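Local coordinates for uncharacterized protein (Bacteroides eggerthii DSM 20697, PDB 4ECO) that is of unknown function but is built as a leucine-rich repeat solenoid and probably binds other proteins, at residues Ser446-Glu451 / Thr470-Asn475. Sequence-based numbering, arbitrary orientation.
Sequences SKFPKE and TEIPKN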
ATOM      1  N   SER A 446       5.512  25.214 -10.013  1.00 42.05           N
ATOM      2  CA  SER A 446       5.431  26.312 -11.018  1.00 43.93           C
ATOM      3  C   SER A 446       6.654  26.367 -11.951  1.00 51.82           C
ATOM      4  O   SER A 446       6.619  27.061 -12.971  1.00 53.79           O
ATOM      5  CB  SER A 446       5.284  27.667 -10.337  1.00 46.79           C
ATOM      6  OG  SER A 446       6.180  27.792  -9.248  1.00 57.53           O
ATOM      7  N   LYS A 447       7.727  25.660 -11.573  1.00 48.26           N
ATOM      8  CA  LYS A 447       8.996  25.544 -12.276  1.00 47.78           C
ATOM      9  C   LYS A 447       9.250  24.094 -12.526  1.00 50.43           C
ATOM     10  O   LYS A 447       9.102  23.296 -11.604  1.00 49.69           O
ATOM     11  CB  LYS A 447      10.140  26.186 -11.453  1.00 52.03           C
ATOM     12  CG  LYS A 447      10.018  27.692 -11.241  1.00 78.61           C
ATOM     13  CD  LYS A 447      10.083  28.490 -12.550  1.00 84.44           C
ATOM     14  CE  LYS A 447       9.909  29.958 -12.288  1.00 89.61           C
ATOM     15  NZ  LYS A 447      10.025  30.742 -13.538  1.00104.31           N
ATOM     16  N   PHE A 448       9.606  23.725 -13.763  1.00 48.13           N
ATOM     17  CA  PHE A 448       9.839  22.326 -14.132  1.00 47.46           C
ATOM     18  C   PHE A 448      10.974  21.720 -13.306  1.00 53.29           C
ATOM     19  O   PHE A 448      12.035  22.334 -13.208  1.00 54.50           O
ATOM     20  CB  PHE A 448      10.135  22.190 -15.621  1.00 48.95           C
ATOM     21  CG  PHE A 448      10.193  20.755 -16.104  1.00 49.75           C
ATOM     22  CD1 PHE A 448       9.032  20.055 -16.399  1.00 52.06           C
ATOM     23  CD2 PHE A 448      11.409  20.113 -16.282  1.00 51.67           C
ATOM     24  CE1 PHE A 448       9.090  18.739 -16.847  1.00 51.93           C
ATOM     25  CE2 PHE A 448      11.463  18.795 -16.717  1.00 53.21           C
ATOM     26  CZ  PHE A 448      10.306  18.117 -16.994  1.00 50.29           C
ATOM     27  N   PRO A 449      10.772  20.514 -12.722  1.00 49.76           N
ATOM     28  CA  PRO A 449      11.841  19.909 -11.886  1.00 50.25           C
ATOM     29  C   PRO A 449      13.001  19.305 -12.719  1.00 51.81           C
ATOM     30  O   PRO A 449      13.204  18.087 -12.758  1.00 50.77           O
ATOM     31  CB  PRO A 449      11.092  18.836 -11.078  1.00 51.40           C
ATOM     32  CG  PRO A 449       9.914  18.463 -11.940  1.00 54.48           C
ATOM     33  CD  PRO A 449       9.551  19.677 -12.758  1.00 49.89           C
ATOM     34  N   LYS A 450      13.804  20.194 -13.334  1.00 48.37           N
ATOM     35  CA  LYS A 450      14.947  19.891 -14.205  1.00 48.22           C
ATOM     36  C   LYS A 450      15.993  19.034 -13.492  1.00 54.09           C
ATOM     37  O   LYS A 450      16.599  18.165 -14.123  1.00 56.34           O
ATOM     38  CB  LYS A 450      15.604  21.206 -14.707  1.00 49.79           C
ATOM     39  CG  LYS A 450      16.824  20.992 -15.617  1.00 49.68           C
ATOM     40  CD  LYS A 450      17.416  22.269 -16.230  1.00 50.14           C
ATOM     41  CE  LYS A 450      18.714  21.977 -16.947  1.00 45.19           C
ATOM     42  NZ  LYS A 450      19.138  23.089 -17.833  1.00 54.50           N
ATOM     43  N   GLU A 451      16.205  19.280 -12.191  1.00 49.23           N
ATOM     44  CA  GLU A 451      17.199  18.588 -11.377  1.00 49.10           C
ATOM     45  C   GLU A 451      16.951  17.057 -11.319  1.00 50.78           C
ATOM     46  O   GLU A 451      17.863  16.316 -10.984  1.00 51.51           O
ATOM     47  CB  GLU A 451      17.253  19.180  -9.966  1.00 50.92           C
ATOM     48  CG  GLU A 451      17.662  20.646  -9.918  1.00 56.79           C
ATOM     49  CD  GLU A 451      16.587  21.713 -10.061  1.00 80.12           C
ATOM     50  OE1 GLU A 451      15.401  21.380 -10.305  1.00 69.02           O
ATOM     51  OE2 GLU A 451      16.946  22.902  -9.900  1.00 75.64           O
ATOM     52  N   THR A 470       3.260  27.017 -16.301  1.00 47.95           N
ATOM     53  CA  THR A 470       2.761  27.959 -17.314  1.00 47.32           C
ATOM     54  C   THR A 470       3.544  27.765 -18.610  1.00 50.76           C
ATOM     55  O   THR A 470       3.029  28.077 -19.692  1.00 49.47           O
ATOM     56  CB  THR A 470       2.825  29.398 -16.820  1.00 49.46           C
ATOM     57  OG1 THR A 470       4.098  29.639 -16.214  1.00 54.65           O
ATOM     58  CG2 THR A 470       1.728  29.708 -15.831  1.00 43.15           C
ATOM     59  N   GLU A 471       4.781  27.232 -18.500  1.00 47.56           N
ATOM     60  CA  GLU A 471       5.618  26.899 -19.650  1.00 48.41           C
ATOM     61  C   GLU A 471       6.823  26.039 -19.227  1.00 54.06           C
ATOM     62  O   GLU A 471       7.314  26.162 -18.097  1.00 53.64           O
ATOM     63  CB  GLU A 471       6.088  28.138 -20.441  1.00 51.03           C
ATOM     64  CG  GLU A 471       6.945  29.129 -19.678  1.00 66.10           C
ATOM     65  CD  GLU A 471       7.297  30.352 -20.492  1.00 98.76           C
ATOM     66  OE1 GLU A 471       7.876  30.197 -21.595  1.00 88.43           O
ATOM     67  OE2 GLU A 471       7.001  31.469 -20.008  1.00 99.38           O
ATOM     68  N   ILE A 472       7.248  25.130 -20.145  1.00 50.19           N
ATOM     69  CA  ILE A 472       8.420  24.261 -20.019  1.00 49.44           C
ATOM     70  C   ILE A 472       9.424  24.868 -21.013  1.00 57.24           C
ATOM     71  O   ILE A 472       9.399  24.532 -22.209  1.00 56.26           O
ATOM     72  CB  ILE A 472       8.163  22.728 -20.226  1.00 50.06           C
ATOM     73  CG1 ILE A 472       6.775  22.215 -19.735  1.00 49.50           C
ATOM     74  CG2 ILE A 472       9.332  21.900 -19.714  1.00 47.23           C
ATOM     75  CD1 ILE A 472       6.537  22.059 -18.285  1.00 50.48           C
ATOM     76  N   PRO A 473      10.231  25.859 -20.554  1.00 56.42           N
ATOM     77  CA  PRO A 473      11.122  26.577 -21.476  1.00 57.20           C
ATOM     78  C   PRO A 473      12.315  25.764 -21.995  1.00 63.03           C
ATOM     79  O   PRO A 473      12.547  24.614 -21.607  1.00 62.04           O
ATOM     80  CB  PRO A 473      11.615  27.746 -20.632  1.00 59.63           C
ATOM     81  CG  PRO A 473      11.550  27.255 -19.240  1.00 63.76           C
ATOM     82  CD  PRO A 473      10.335  26.403 -19.185  1.00 58.22           C
ATOM     83  N   LYS A 474      13.061  26.427 -22.897  1.00 61.80           N
ATOM     84  CA  LYS A 474      14.226  26.021 -23.669  1.00 62.33           C
ATOM     85  C   LYS A 474      15.028  24.912 -22.970  1.00 65.79           C
ATOM     86  O   LYS A 474      14.998  23.802 -23.481  1.00 66.24           O
ATOM     87  CB  LYS A 474      15.129  27.247 -23.990  1.00 65.66           C
ATOM     88  CG  LYS A 474      16.296  26.944 -24.920  1.00 71.56           C
ATOM     89  CD  LYS A 474      16.754  28.130 -25.785  1.00 80.48           C
ATOM     90  CE  LYS A 474      17.825  28.980 -25.157  1.00 96.05           C
ATOM     91  NZ  LYS A 474      18.677  29.640 -26.186  1.00104.19           N
ATOM     92  N   ASN A 475      15.727  25.166 -21.856  1.00 59.20           N
ATOM     93  CA  ASN A 475      16.527  24.077 -21.312  1.00 58.34           C
ATOM     94  C   ASN A 475      15.933  23.548 -20.005  1.00 61.00           C
ATOM     95  O   ASN A 475      16.344  23.941 -18.908  1.00 61.17           O
ATOM     96  CB  ASN A 475      17.963  24.532 -21.139  1.00 60.18           C
ATOM     97  CG  ASN A 475      18.662  24.750 -22.448  1.00 72.72           C
ATOM     98  OD1 ASN A 475      18.804  23.837 -23.263  1.00 72.02           O
ATOM     99  ND2 ASN A 475      19.123  25.965 -22.666  1.00 63.63           N
TER
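The ring of Phe448 lies between two aliphatic groups. Over one face sits CD of its own neighbour Pro449, shifted toward the rim; over the opposite face comes CG2 of Ile472, also displaced toward the rim. This methyl stands 4.1 Å from the ring centroid, 25° off the normal, which makes it a CH-pi contact. The second branch of Ile472 reaches the same border of the ring, where its CD1 lies 3.7 Å from Phe448 CD1. With CG anti to the backbone N (chi1 -172°), the phenylalanine presents one ring face to the CG2 methyl of Ile472, and the two side chains cross at a slant. The Phe448 side chain also touches Leu464 and Leu477, consistent with a place at the border of the solenoid's apolar interior.

The pair illustrates how a leucine-rich repeat protein stacks its coils. The segments 446-451 and 470-475 follow the neighbouring parallel strands 435-439 and 461-463, and each carries an apolar residue followed by proline and lysine. Phe448 and Ile472 are the closest backbone pair, their CA atoms 6.4 Å apart. In the first segment Pro449 centres an inverse gamma turn, closed by the 2.8 Å bond from Lys450 N to Phe448 O.

Beyond this apolar step the contact turns polar. Lys450 runs out fully extended alongside Asn475, and its NZ donates to Asn475 O at 3.1 Å. The ammonium approaches from above the carbonyl plane, 54° out of it, not along a lone pair. The same nitrogen forms a salt bridge with Asp479 and a hydrogen bond to Lys478 O, so one lysine gathers three oxygens from the following coil. Asn475 turns its own amide away from Lys450, its OD1 accepting from Lys478 and its ND2 donating to Glu480.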